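PDB 6PTR: beta sliding clamp from Bartonella birtlesii LL-WM9, which probably forms a ring-shaped head-to-tail homodimer around DNA, tethering DNA polymerases and other proteins to it and giving them processivity. Local coordinates for residues T55-E60 / D125-L130; V35-N40 / A74-A79; K297-H302 / P329-F334; L305-N310 / D319-T324; R137-A142 / D228-L233. All blocks are in the same frame, centred on the assembly; numbering follows the deposited sequence.

Overall arrangement
Interactions 1 and 2 touch in the N-terminal domain, their centres about 11 Å apart, where Ile37 and Leu38 of 35-40 pack against the 125-130 loop. Interactions 3 and 4, beyond the chain's centre with centres about 8 Å apart, build one sheet of the C-terminal domain, strands 295-301 and 304-311 being neighbours. Interaction 5 lies between these groups and shares its eight-stranded sheet with interactions 1 and 2. Interactions 3, 4 and 5 are backbone ladders with a mainly apolar, buried face; the other face is mainly polar in 3 and 4 and mixed in 5, where Phe139 and Cys230 lie beside Arg137 and Glu232. Interaction 2 relies on two direct bonds; interaction 1 combines methyl packing with water bridges.

Interaction 1. Residues T55-E60 / D125-L130. With EDO (1,2-ethanediol), chain Q.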
# COMPACT_ATOMS: atom_id res chain seq x y z
N THR C 55 -21.94 10.47 9.45
CA THR C 55 -23.01 9.56 9.03
C THR C 55 -22.92 9.39 7.52
O THR C 55 -22.43 10.27 6.81
CB THR C 55 -24.41 10.07 9.42
OG1 THR C 55 -25.40 9.08 9.07
CG2 THR C 55 -24.75 11.35 8.66
N ASP C 56 -23.37 8.24 7.04
CA ASP C 56 -23.67 8.10 5.62
C ASP C 56 -25.16 7.87 5.37
O ASP C 56 -25.53 7.42 4.28
CB ASP C 56 -22.82 6.97 5.01
CG ASP C 56 -23.20 5.59 5.53
OD1 ASP C 56 -24.20 5.44 6.26
OD2 ASP C 56 -22.48 4.64 5.16
N LEU C 57 -26.00 8.18 6.36
CA LEU C 57 -27.46 8.02 6.40
C LEU C 57 -27.88 6.59 6.74
O LEU C 57 -29.01 6.38 7.19
CB LEU C 57 -28.13 8.45 5.08
CG LEU C 57 -27.91 9.92 4.70
CD1 LEU C 57 -28.64 10.23 3.40
CD2 LEU C 57 -28.35 10.83 5.83
N ASP C 58 -27.00 5.60 6.55
CA ASP C 58 -27.29 4.24 6.99
C ASP C 58 -26.65 3.92 8.33
O ASP C 58 -27.24 3.20 9.15
CB ASP C 58 -26.81 3.21 5.96
CG ASP C 58 -27.57 3.31 4.65
OD1 ASP C 58 -28.75 3.71 4.68
OD2 ASP C 58 -26.98 2.99 3.60
N LEU C 59 -25.46 4.45 8.55
CA LEU C 59 -24.68 4.25 9.76
C LEU C 59 -24.29 5.61 10.29
O LEU C 59 -23.85 6.48 9.53
CB LEU C 59 -23.41 3.43 9.46
CG LEU C 59 -22.41 3.19 10.60
CD1 LEU C 59 -23.06 2.40 11.73
CD2 LEU C 59 -21.18 2.43 10.03
N GLU C 60 -24.43 5.80 11.60
CA GLU C 60 -24.00 7.03 12.27
C GLU C 60 -23.06 6.66 13.40
O GLU C 60 -23.29 5.67 14.08
CB GLU C 60 -25.21 7.77 12.84
CG GLU C 60 -24.90 9.03 13.63
CD GLU C 60 -26.13 9.50 14.40
OE1 GLU C 60 -26.34 9.02 15.53
OE2 GLU C 60 -26.89 10.32 13.85
N ASP C 125 -27.74 21.99 8.74
CA ASP C 125 -27.76 21.19 7.52
C ASP C 125 -27.50 19.72 7.79
O ASP C 125 -27.84 18.88 6.95
CB ASP C 125 -26.71 21.67 6.51
CG ASP C 125 -27.00 23.06 5.95
OD1 ASP C 125 -28.12 23.56 6.13
OD2 ASP C 125 -26.07 23.63 5.33
N PHE C 126 -26.89 19.39 8.93
CA PHE C 126 -26.42 18.04 9.18
C PHE C 126 -27.58 17.12 9.54
O PHE C 126 -28.52 17.55 10.21
CB PHE C 126 -25.38 18.04 10.29
CG PHE C 126 -24.52 16.81 10.30
CD1 PHE C 126 -23.46 16.71 9.43
CD2 PHE C 126 -24.80 15.75 11.14
CE1 PHE C 126 -22.66 15.57 9.42
CE2 PHE C 126 -23.99 14.61 11.13
CZ PHE C 126 -22.94 14.53 10.27
N PRO C 127 -27.55 15.87 9.08
CA PRO C 127 -28.62 14.93 9.44
C PRO C 127 -28.67 14.70 10.94
O PRO C 127 -27.65 14.44 11.59
CB PRO C 127 -28.24 13.64 8.70
CG PRO C 127 -27.39 14.10 7.56
CD PRO C 127 -26.62 15.30 8.10
N GLU C 128 -29.86 14.82 11.50
CA GLU C 128 -30.09 14.43 12.88
C GLU C 128 -31.32 13.55 12.90
O GLU C 128 -32.30 13.86 12.21
CB GLU C 128 -30.27 15.65 13.79
CG GLU C 128 -30.53 15.26 15.24
CD GLU C 128 -30.28 16.39 16.22
OE1 GLU C 128 -30.12 17.55 15.79
OE2 GLU C 128 -30.24 16.10 17.44
N SER C 129 -31.26 12.46 13.64
CA SER C 129 -32.37 11.54 13.79
C SER C 129 -33.20 11.87 15.02
O SER C 129 -32.75 12.55 15.94
CB SER C 129 -31.87 10.09 13.89
OG SER C 129 -31.01 9.77 12.81
N LEU C 130 -34.43 11.36 15.04
CA LEU C 130 -35.19 11.31 16.28
C LEU C 130 -34.49 10.38 17.27
O LEU C 130 -33.62 9.59 16.89
CB LEU C 130 -36.61 10.82 16.02
CG LEU C 130 -37.52 11.78 15.27
CD1 LEU C 130 -38.82 11.07 14.98
CD2 LEU C 130 -37.75 13.04 16.09
C1 EDO Q . -28.89 5.56 11.29
O1 EDO Q . -29.93 5.69 10.31
C2 EDO Q . -28.55 6.94 11.83
O2 EDO Q . -29.32 7.20 13.01
O HOH W 1 -28.74 11.68 14.84
O HOH W 2 -26.84 11.66 11.67
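Leu57 and Thr55 each set a methyl against the ring of Pro127: Leu57 CD2 lies 3.8 Å from Pro127 CG, and Thr55 CG2 approaches that same CG to 4.0 Å. Thr55 CG2 also meets Phe126 CZ at 4.0 Å, obliquely to the ring. With Thr55 chi1 at -175°, OG1 stands opposite the backbone N, and the methyl is the branch that faces the 125-130 loop. The polar links run through solvent. Glu60 OE2 takes a proton from each of two waters; one accepts from Ser129 N at 2.9 Å and the other donates to Pro127 O, also at 2.9 Å. A 1,2-ethanediol, probably from the crystallisation liquor, places O2 3.1 Å from Ser129 OG and bonds weakly to Leu57 O. Behind this shell, Thr55 OG1 accepts from Leu57 N at 2.9 Å, an ST turn, while Asp56 OD1 receives Leu59 N nearly end-on, and Asp58 N on its anti side but 29° out of the carboxylate plane, the latter an Asx turn. Asp56 OD2 is salt-bridged to Lys212, and Leu38 packs on Thr55 and Pro127. The 55-60 turn is thus held by its own bonds, and the loop joins it through methyl packing and hydration.

Interaction 2. Residues V35-N40 / A74-A79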
# COMPACT_ATOMS: atom_id res chain seq x y z
N VAL C 35 -22.90 14.17 -1.90
CA VAL C 35 -23.78 15.12 -1.21
C VAL C 35 -22.93 15.90 -0.21
O VAL C 35 -22.44 15.30 0.76
CB VAL C 35 -24.94 14.40 -0.51
CG1 VAL C 35 -25.65 15.35 0.44
CG2 VAL C 35 -25.90 13.83 -1.53
N PRO C 36 -22.75 17.22 -0.38
CA PRO C 36 -21.68 17.92 0.36
C PRO C 36 -21.72 17.77 1.87
O PRO C 36 -20.67 17.55 2.47
CB PRO C 36 -21.87 19.38 -0.07
CG PRO C 36 -22.47 19.28 -1.43
CD PRO C 36 -23.37 18.08 -1.40
N ILE C 37 -22.90 17.90 2.50
CA ILE C 37 -22.94 17.80 3.97
C ILE C 37 -22.46 16.43 4.45
O ILE C 37 -21.90 16.31 5.55
CB ILE C 37 -24.37 18.12 4.49
CG1 ILE C 37 -24.35 18.32 6.00
CG2 ILE C 37 -25.35 17.02 4.13
CD1 ILE C 37 -23.48 19.48 6.44
N LEU C 38 -22.67 15.38 3.66
CA LEU C 38 -22.30 14.04 4.12
C LEU C 38 -20.80 13.79 4.09
O LEU C 38 -20.36 12.76 4.62
CB LEU C 38 -23.02 12.97 3.29
CG LEU C 38 -24.53 12.95 3.46
CD1 LEU C 38 -25.14 11.91 2.53
CD2 LEU C 38 -24.94 12.70 4.93
N SER C 39 -20.02 14.69 3.50
CA SER C 39 -18.57 14.61 3.58
C SER C 39 -18.02 15.27 4.84
O SER C 39 -16.81 15.21 5.07
CB SER C 39 -17.94 15.23 2.33
OG SER C 39 -18.25 14.44 1.20
N ASN C 40 -18.87 15.84 5.67
CA ASN C 40 -18.42 16.62 6.81
C ASN C 40 -18.60 15.86 8.11
O ASN C 40 -19.45 14.97 8.23
CB ASN C 40 -19.18 17.94 6.86
CG ASN C 40 -18.69 18.93 5.83
OD1 ASN C 40 -18.00 18.55 4.87
ND2 ASN C 40 -19.02 20.19 6.01
N ALA C 74 -21.51 24.90 17.43
CA ALA C 74 -21.31 23.74 16.59
C ALA C 74 -21.04 24.18 15.16
O ALA C 74 -21.36 25.31 14.76
CB ALA C 74 -22.52 22.80 16.63
N ILE C 75 -20.48 23.26 14.38
CA ILE C 75 -20.14 23.53 12.99
C ILE C 75 -19.83 22.18 12.36
O ILE C 75 -19.48 21.23 13.06
CB ILE C 75 -18.93 24.50 12.91
CG1 ILE C 75 -18.73 25.03 11.49
CG2 ILE C 75 -17.65 23.82 13.38
CD1 ILE C 75 -19.79 25.99 11.07
N THR C 76 -19.96 22.08 11.03
CA THR C 76 -19.53 20.86 10.36
C THR C 76 -18.40 21.21 9.40
O THR C 76 -18.36 22.32 8.84
CB THR C 76 -20.69 20.15 9.60
OG1 THR C 76 -20.90 20.77 8.33
CG2 THR C 76 -21.97 20.18 10.41
N VAL C 77 -17.45 20.29 9.26
CA VAL C 77 -16.15 20.52 8.64
C VAL C 77 -15.86 19.32 7.75
O VAL C 77 -16.14 18.19 8.17
CB VAL C 77 -15.04 20.65 9.71
CG1 VAL C 77 -13.77 21.20 9.12
CG2 VAL C 77 -15.51 21.50 10.91
N PRO C 78 -15.32 19.50 6.53
CA PRO C 78 -14.97 18.32 5.71
C PRO C 78 -14.06 17.35 6.45
O PRO C 78 -13.01 17.75 6.96
CB PRO C 78 -14.29 18.94 4.48
CG PRO C 78 -14.96 20.31 4.37
CD PRO C 78 -15.05 20.76 5.81
N ALA C 79 -14.48 16.08 6.55
CA ALA C 79 -13.91 15.21 7.56
C ALA C 79 -12.52 14.70 7.17
O ALA C 79 -11.63 14.64 8.03
CB ALA C 79 -14.85 14.04 7.85
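At the edge of the eight-stranded sheet, where strand 40-46 begins and strand 71-78 runs into helix 79-88, Asn40 and Pro78 form an antiparallel non-hydrogen-bonded pair with diverging side chains. The Asn40 amide lies along the 76-78 backbone. Its ND2 donates to Thr76 OG1 at 3.0 Å, nearly straight at 172° and with the hydroxyl in the amide plane; Thr76 OG1 is also hydrogen-bonded to Leu121 O. The amide's other end, OD1, sits against the proline, 3.5 Å from Pro78 CG. The Asn40 chi1 of -76°, with CG opposite the carbonyl carbon, sets the amide along this path. Its own CA packs closely too, making a CA-H...O contact of 3.1 Å with Val77 O. Ile37 CD1 comes across Thr76 at about a right angle, 3.4 Å from OG1. Just beyond the pair, Ala79 N donates to Ser39 O at 2.9 Å and in the carbonyl plane. Ser39 ends the 3-10 segment 36-39, and its OG is held by Asn33. Ala79 opens helix 79-88, where an N-H has no acceptor within its own helix. The 3-10 segment thus supplies that acceptor, while Asn40 and Leu121 together fix the Thr76 hydroxyl.

Interaction 3. Residues K297-H302 / P329-F334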
# COMPACT_ATOMS: atom_id res chain seq x y z
N LYS C 297 -7.49 -29.36 -5.79
CA LYS C 297 -8.00 -30.72 -5.61
C LYS C 297 -7.27 -31.40 -4.47
O LYS C 297 -6.04 -31.43 -4.45
CB LYS C 297 -7.83 -31.54 -6.90
CG LYS C 297 -8.23 -32.98 -6.70
CD LYS C 297 -8.33 -33.76 -8.02
CE LYS C 297 -7.01 -34.04 -8.64
NZ LYS C 297 -7.25 -35.08 -9.71
N LEU C 298 -8.04 -31.89 -3.51
CA LEU C 298 -7.51 -32.70 -2.42
C LEU C 298 -7.76 -34.15 -2.77
O LEU C 298 -8.92 -34.57 -2.93
CB LEU C 298 -8.19 -32.36 -1.08
CG LEU C 298 -7.85 -31.05 -0.37
CD1 LEU C 298 -8.08 -29.86 -1.24
CD2 LEU C 298 -8.65 -30.93 0.94
N THR C 299 -6.70 -34.92 -2.88
CA THR C 299 -6.81 -36.36 -3.05
C THR C 299 -6.48 -36.99 -1.71
O THR C 299 -5.32 -36.97 -1.28
CB THR C 299 -5.89 -36.86 -4.15
OG1 THR C 299 -6.26 -36.22 -5.38
CG2 THR C 299 -6.01 -38.37 -4.30
N ILE C 300 -7.49 -37.55 -1.05
CA ILE C 300 -7.37 -37.97 0.34
C ILE C 300 -7.32 -39.49 0.36
O ILE C 300 -8.23 -40.15 -0.16
CB ILE C 300 -8.52 -37.46 1.21
CG1 ILE C 300 -8.84 -36.00 0.90
CG2 ILE C 300 -8.17 -37.59 2.69
CD1 ILE C 300 -10.15 -35.55 1.51
N GLU C 301 -6.25 -40.02 0.93
CA GLU C 301 -6.06 -41.45 1.09
C GLU C 301 -5.68 -41.72 2.54
O GLU C 301 -5.50 -40.79 3.33
CB GLU C 301 -5.00 -41.97 0.11
CG GLU C 301 -5.57 -42.40 -1.24
CD GLU C 301 -4.95 -41.67 -2.43
OE1 GLU C 301 -5.50 -41.80 -3.55
OE2 GLU C 301 -3.92 -40.99 -2.26
N HIS C 302 -5.58 -42.99 2.89
CA HIS C 302 -5.19 -43.34 4.25
C HIS C 302 -3.85 -42.70 4.59
O HIS C 302 -2.83 -42.98 3.94
CB HIS C 302 -5.13 -44.86 4.40
CG HIS C 302 -6.47 -45.52 4.40
ND1 HIS C 302 -6.63 -46.89 4.44
CD2 HIS C 302 -7.72 -45.00 4.36
CE1 HIS C 302 -7.92 -47.18 4.43
NE2 HIS C 302 -8.60 -46.05 4.38
N PRO C 329 -11.13 -43.51 0.27
CA PRO C 329 -10.42 -42.43 -0.43
C PRO C 329 -11.39 -41.48 -1.11
O PRO C 329 -12.47 -41.86 -1.55
CB PRO C 329 -9.55 -43.18 -1.44
CG PRO C 329 -9.32 -44.55 -0.78
CD PRO C 329 -10.61 -44.85 -0.07
N LEU C 330 -11.00 -40.21 -1.19
CA LEU C 330 -11.90 -39.19 -1.72
C LEU C 330 -11.08 -38.16 -2.47
O LEU C 330 -10.02 -37.74 -1.99
CB LEU C 330 -12.69 -38.52 -0.59
CG LEU C 330 -13.58 -37.32 -0.91
CD1 LEU C 330 -14.70 -37.70 -1.87
CD2 LEU C 330 -14.17 -36.76 0.37
N GLU C 331 -11.58 -37.74 -3.63
CA GLU C 331 -11.06 -36.59 -4.35
C GLU C 331 -12.11 -35.49 -4.28
O GLU C 331 -13.26 -35.69 -4.69
CB GLU C 331 -10.74 -36.94 -5.80
CG GLU C 331 -9.64 -37.95 -5.98
CD GLU C 331 -9.12 -37.99 -7.42
OE1 GLU C 331 -9.79 -38.60 -8.27
OE2 GLU C 331 -8.07 -37.37 -7.70
N ILE C 332 -11.72 -34.34 -3.75
CA ILE C 332 -12.65 -33.24 -3.52
C ILE C 332 -11.92 -31.93 -3.74
O ILE C 332 -10.75 -31.78 -3.36
CB ILE C 332 -13.28 -33.34 -2.10
CG1 ILE C 332 -14.36 -32.27 -1.90
CG2 ILE C 332 -12.19 -33.21 -1.03
CD1 ILE C 332 -15.25 -32.56 -0.64
N GLY C 333 -12.60 -30.99 -4.37
CA GLY C 333 -12.02 -29.70 -4.70
C GLY C 333 -12.62 -28.61 -3.84
O GLY C 333 -13.78 -28.68 -3.46
N PHE C 334 -11.82 -27.58 -3.58
CA PHE C 334 -12.25 -26.38 -2.88
C PHE C 334 -11.57 -25.16 -3.50
O PHE C 334 -10.51 -25.26 -4.11
CB PHE C 334 -11.88 -26.40 -1.38
CG PHE C 334 -12.62 -27.45 -0.60
CD1 PHE C 334 -13.95 -27.26 -0.25
CD2 PHE C 334 -11.97 -28.61 -0.20
CE1 PHE C 334 -14.62 -28.23 0.48
CE2 PHE C 334 -12.65 -29.59 0.52
CZ PHE C 334 -13.97 -29.39 0.87
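Strands 297-301 and 330-334 run antiparallel at 158° with their axes 4.5 Å apart, Leu298 facing Ile332 and Ile300 facing Leu330 as hydrogen-bonded pairs. Each pair is closed in both directions; Leu298 N to Ile332 O and Ile300 N to Leu330 O both measure 2.7 Å. The intervening Thr299-Glu331 pair adds a CA-H...O contact from Glu331 CA to Leu298 O. Side chains divide cleanly between the two faces. On one, Lys297 bends at chi3 (71°) and brings NZ to Glu331 OE2, a 3.2 Å salt bridge that meets the oxygen on its syn side but 35° out of the carboxylate plane. Glu331 runs alongside Thr299, pointing the same way, with its CG 4.0 Å from Thr299 CG2. On the other face, Ile300 CD1 touches Ile332 CG2 at 4.0 Å, Leu298 CB reaches the same CG2 at 4.1 Å, and Leu298 CD2 meets the edge of the Phe334 ring, 4.2 Å from CD2. Leu305 and Leu307 of the next strand extend this apolar layer, and Leu355 packs on Ile300 and Leu330 from another sheet. An apolar inner face with a charged outer one is characteristic of a sheet covering a domain core, here the four-stranded antiparallel sheet of the C-terminal domain, in which 330-335 is an outermost strand within the chain.

Interaction 4. Residues L305-N310 / D319-T324; sequences LKLVVN and DQLAAT
Leu305 can be followed outward from the ladder it shares with Leu321. Its CB lies 3.9 Å from Leu321 O and 4.1 Å from Ala323 CB, so the base of the side chain rests against the partner segment at two points. With chi1 at 172°, CG extends away from the backbone N, and the two methyls separate: CD2 lies side by side with Leu321, 4.1 Å from its CD1, while CD1 turns to the neighbouring strand and rests 3.7 Å from Leu298 CB. The backbone beneath is regular. Leu305 and Leu321 exchange two bonds, of which Leu305 N to Leu321 O is 2.8 Å, and Leu307 and Asp319 exchange two more. On the other face Lys306 and Gln320 point the same way, with Lys306 CD 3.8 Å from Gln320 OE1. Asp319 OD1 accepts from the N of the next residue, Gln320, at 2.8 Å through its anti lone pair; Asp319 OD2 reaches Thr114 OG1 of the second subunit and a salt bridge with Arg284. Helix 275-285 packs on the two leucines of 305-310, Phe278 on Leu305 and Ala281 on Leu307. Strand 304-311 thus lies between 295-301 and 315-322, and the latter, outermost within the chain, carries Asp319 to the subunit interface.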
# COMPACT_ATOMS: atom_id res chain seq x y z
N LEU C 305 -2.46 -36.79 2.26
CA LEU C 305 -3.23 -35.83 1.50
C LEU C 305 -2.36 -35.26 0.38
O LEU C 305 -1.28 -34.73 0.65
CB LEU C 305 -3.74 -34.70 2.39
CG LEU C 305 -4.41 -33.49 1.74
CD1 LEU C 305 -5.71 -33.91 1.13
CD2 LEU C 305 -4.64 -32.41 2.76
N LYS C 306 -2.84 -35.36 -0.86
CA LYS C 306 -2.18 -34.70 -1.98
C LYS C 306 -3.03 -33.53 -2.45
O LYS C 306 -4.26 -33.61 -2.47
CB LYS C 306 -1.96 -35.67 -3.15
CG LYS C 306 -1.01 -36.81 -2.82
CD LYS C 306 -0.55 -37.53 -4.08
CE LYS C 306 -1.11 -38.93 -4.16
NZ LYS C 306 -0.45 -39.70 -5.25
N LEU C 307 -2.35 -32.45 -2.85
CA LEU C 307 -3.00 -31.24 -3.33
C LEU C 307 -2.56 -31.04 -4.77
O LEU C 307 -1.39 -31.23 -5.09
CB LEU C 307 -2.57 -30.02 -2.51
CG LEU C 307 -2.80 -30.13 -1.02
CD1 LEU C 307 -2.24 -28.90 -0.33
CD2 LEU C 307 -4.29 -30.24 -0.77
N VAL C 308 -3.49 -30.65 -5.65
CA VAL C 308 -3.14 -30.36 -7.04
C VAL C 308 -3.91 -29.13 -7.51
O VAL C 308 -5.13 -29.05 -7.33
CB VAL C 308 -3.44 -31.53 -7.99
CG1 VAL C 308 -2.99 -31.14 -9.39
CG2 VAL C 308 -2.72 -32.78 -7.55
N VAL C 309 -3.20 -28.21 -8.16
CA VAL C 309 -3.80 -27.04 -8.80
C VAL C 309 -3.40 -27.05 -10.27
O VAL C 309 -2.25 -27.34 -10.60
CB VAL C 309 -3.35 -25.72 -8.15
CG1 VAL C 309 -3.96 -24.49 -8.86
CG2 VAL C 309 -3.71 -25.71 -6.66
N ASN C 310 -4.37 -26.76 -11.15
CA ASN C 310 -4.11 -26.69 -12.59
C ASN C 310 -4.65 -25.36 -13.08
O ASN C 310 -5.77 -24.98 -12.72
CB ASN C 310 -4.79 -27.83 -13.39
CG ASN C 310 -4.18 -29.21 -13.10
OD1 ASN C 310 -3.05 -29.50 -13.49
ND2 ASN C 310 -4.95 -30.07 -12.43
N ASP C 319 1.45 -30.79 -4.12
CA ASP C 319 2.16 -30.94 -2.86
C ASP C 319 1.55 -32.13 -2.13
O ASP C 319 0.54 -32.70 -2.56
CB ASP C 319 2.07 -29.65 -2.03
CG ASP C 319 3.29 -29.42 -1.15
OD1 ASP C 319 3.93 -30.40 -0.69
OD2 ASP C 319 3.62 -28.23 -0.93
N GLN C 320 2.18 -32.53 -1.04
CA GLN C 320 1.67 -33.68 -0.30
C GLN C 320 1.93 -33.47 1.19
O GLN C 320 2.96 -32.90 1.57
CB GLN C 320 2.32 -34.97 -0.81
CG GLN C 320 1.86 -36.25 -0.15
CD GLN C 320 2.37 -37.48 -0.88
OE1 GLN C 320 2.64 -37.43 -2.08
NE2 GLN C 320 2.50 -38.58 -0.15
N LEU C 321 1.01 -33.95 2.02
CA LEU C 321 1.12 -33.81 3.46
C LEU C 321 0.69 -35.11 4.12
O LEU C 321 -0.16 -35.83 3.60
CB LEU C 321 0.23 -32.70 4.02
CG LEU C 321 0.30 -31.32 3.40
CD1 LEU C 321 -1.02 -30.65 3.63
CD2 LEU C 321 1.43 -30.57 4.06
N ALA C 322 1.28 -35.37 5.29
CA ALA C 322 0.72 -36.38 6.18
C ALA C 322 -0.66 -35.94 6.64
O ALA C 322 -0.96 -34.75 6.76
CB ALA C 322 1.65 -36.60 7.38
N ALA C 323 -1.53 -36.92 6.86
CA ALA C 323 -2.87 -36.63 7.33
C ALA C 323 -3.32 -37.81 8.17
O ALA C 323 -2.82 -38.92 8.03
CB ALA C 323 -3.84 -36.38 6.18
N THR C 324 -4.27 -37.55 9.06
CA THR C 324 -4.97 -38.62 9.75
C THR C 324 -6.29 -38.81 9.01
O THR C 324 -7.13 -37.91 8.97
CB THR C 324 -5.17 -38.28 11.22
OG1 THR C 324 -3.87 -38.14 11.82
CG2 THR C 324 -5.93 -39.38 11.92

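Interaction 5. Residues R137-A142 / D228-L233; sequences RFFLSA and DVCIEL
Strand 136-141, outermost in its sheet within the chain, pairs antiparallel with 228-233, and Phe138 and Ile231 form one of its hydrogen-bonded pairs. Val229 N reaches Leu140 O at 2.6 Å and is almost straight at 178°. Phe138 chi1 is 61°, which stands the ring over the partner strand: Ile231 CB lies over one face in a CH-pi contact, 4.1 Å from the centroid, while Leu233 CD2 touches the edge, 3.7 Å from CE1. This face, shared with Leu140 and Val229, is buried. The sheet joins two domains, strand 59-69 of the N-terminal domain adjoining 245-250 of the central one. On the opposite face Cys230 SG sits obliquely 4.3 Å from the Phe139 centroid and 3.6 Å from Arg137 NE. Arg137 runs alongside Glu232, whose OE2 lies at the guanidinium edge in a long salt bridge, 3.9 Å from NE, the two planes 80° apart. At the strand's end Ser141 OG caps helix 142-152 by accepting from Lys144 N.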
# COMPACT_ATOMS: atom_id res chain seq x y z
N ARG C 137 -32.72 -4.40 24.86
CA ARG C 137 -31.52 -3.76 25.38
C ARG C 137 -30.80 -4.75 26.28
O ARG C 137 -31.41 -5.31 27.19
CB ARG C 137 -31.89 -2.49 26.15
CG ARG C 137 -30.72 -1.75 26.84
CD ARG C 137 -31.18 -0.40 27.37
NE ARG C 137 -30.10 0.40 27.93
CZ ARG C 137 -29.66 0.29 29.18
NH1 ARG C 137 -30.21 -0.61 29.99
NH2 ARG C 137 -28.67 1.06 29.61
N PHE C 138 -29.53 -4.99 26.00
CA PHE C 138 -28.75 -5.93 26.80
C PHE C 138 -27.28 -5.54 26.68
O PHE C 138 -26.92 -4.61 25.95
CB PHE C 138 -29.00 -7.38 26.36
CG PHE C 138 -28.62 -7.68 24.93
CD1 PHE C 138 -29.48 -7.35 23.89
CD2 PHE C 138 -27.44 -8.34 24.63
CE1 PHE C 138 -29.14 -7.65 22.58
CE2 PHE C 138 -27.11 -8.63 23.32
CZ PHE C 138 -27.96 -8.29 22.29
N PHE C 139 -26.43 -6.25 27.42
CA PHE C 139 -25.00 -5.94 27.46
C PHE C 139 -24.19 -7.18 27.14
O PHE C 139 -24.56 -8.30 27.52
CB PHE C 139 -24.59 -5.42 28.85
CG PHE C 139 -25.26 -4.14 29.25
CD1 PHE C 139 -26.53 -4.14 29.78
CD2 PHE C 139 -24.60 -2.92 29.09
CE1 PHE C 139 -27.15 -2.95 30.14
CE2 PHE C 139 -25.21 -1.73 29.47
CZ PHE C 139 -26.49 -1.75 29.98
N LEU C 140 -23.08 -6.99 26.42
CA LEU C 140 -22.04 -7.99 26.22
C LEU C 140 -20.70 -7.34 26.51
O LEU C 140 -20.54 -6.15 26.27
CB LEU C 140 -21.99 -8.53 24.79
CG LEU C 140 -23.05 -9.43 24.20
CD1 LEU C 140 -22.65 -9.77 22.76
CD2 LEU C 140 -23.14 -10.68 25.04
N SER C 141 -19.73 -8.11 26.98
CA SER C 141 -18.40 -7.54 27.07
C SER C 141 -17.90 -7.24 25.67
O SER C 141 -18.23 -7.92 24.70
CB SER C 141 -17.43 -8.48 27.80
OG SER C 141 -17.11 -9.62 27.01
N ALA C 142 -17.09 -6.18 25.57
CA ALA C 142 -16.51 -5.85 24.28
C ALA C 142 -15.68 -7.01 23.75
O ALA C 142 -15.71 -7.31 22.55
CB ALA C 142 -15.65 -4.59 24.39
N ASP C 228 -18.11 -3.18 28.84
CA ASP C 228 -19.24 -3.78 28.15
C ASP C 228 -19.69 -2.89 27.01
O ASP C 228 -19.43 -1.69 26.96
CB ASP C 228 -20.40 -4.01 29.12
CG ASP C 228 -20.08 -5.05 30.17
OD1 ASP C 228 -19.34 -6.01 29.89
OD2 ASP C 228 -20.58 -4.90 31.30
N VAL C 229 -20.41 -3.52 26.09
CA VAL C 229 -21.11 -2.84 25.02
C VAL C 229 -22.59 -2.93 25.34
O VAL C 229 -23.10 -4.02 25.64
CB VAL C 229 -20.79 -3.49 23.66
CG1 VAL C 229 -21.46 -2.75 22.50
CG2 VAL C 229 -19.28 -3.58 23.47
N CYS C 230 -23.27 -1.79 25.30
CA CYS C 230 -24.73 -1.78 25.41
C CYS C 230 -25.31 -1.95 24.01
O CYS C 230 -25.04 -1.13 23.11
CB CYS C 230 -25.22 -0.48 26.05
SG CYS C 230 -27.05 -0.53 26.24
N ILE C 231 -26.06 -3.02 23.79
CA ILE C 231 -26.65 -3.30 22.49
C ILE C 231 -28.15 -3.06 22.59
O ILE C 231 -28.82 -3.61 23.47
CB ILE C 231 -26.34 -4.73 22.02
CG1 ILE C 231 -24.82 -4.93 21.92
CG2 ILE C 231 -26.99 -4.99 20.66
CD1 ILE C 231 -24.43 -6.30 21.42
N GLU C 232 -28.67 -2.23 21.70
CA GLU C 232 -30.09 -1.91 21.67
C GLU C 232 -30.61 -2.16 20.27
O GLU C 232 -29.91 -1.88 19.29
CB GLU C 232 -30.34 -0.45 22.09
CG GLU C 232 -30.04 -0.15 23.55
CD GLU C 232 -30.06 1.33 23.83
OE1 GLU C 232 -29.12 2.04 23.40
OE2 GLU C 232 -31.02 1.80 24.45
N LEU C 233 -31.80 -2.72 20.15
CA LEU C 233 -32.27 -2.94 18.80
C LEU C 233 -33.78 -2.93 18.73
O LEU C 233 -34.49 -3.10 19.73
CB LEU C 233 -31.72 -4.25 18.18
CG LEU C 233 -31.95 -5.63 18.79
CD1 LEU C 233 -31.76 -6.73 17.72
CD2 LEU C 233 -30.96 -5.84 19.92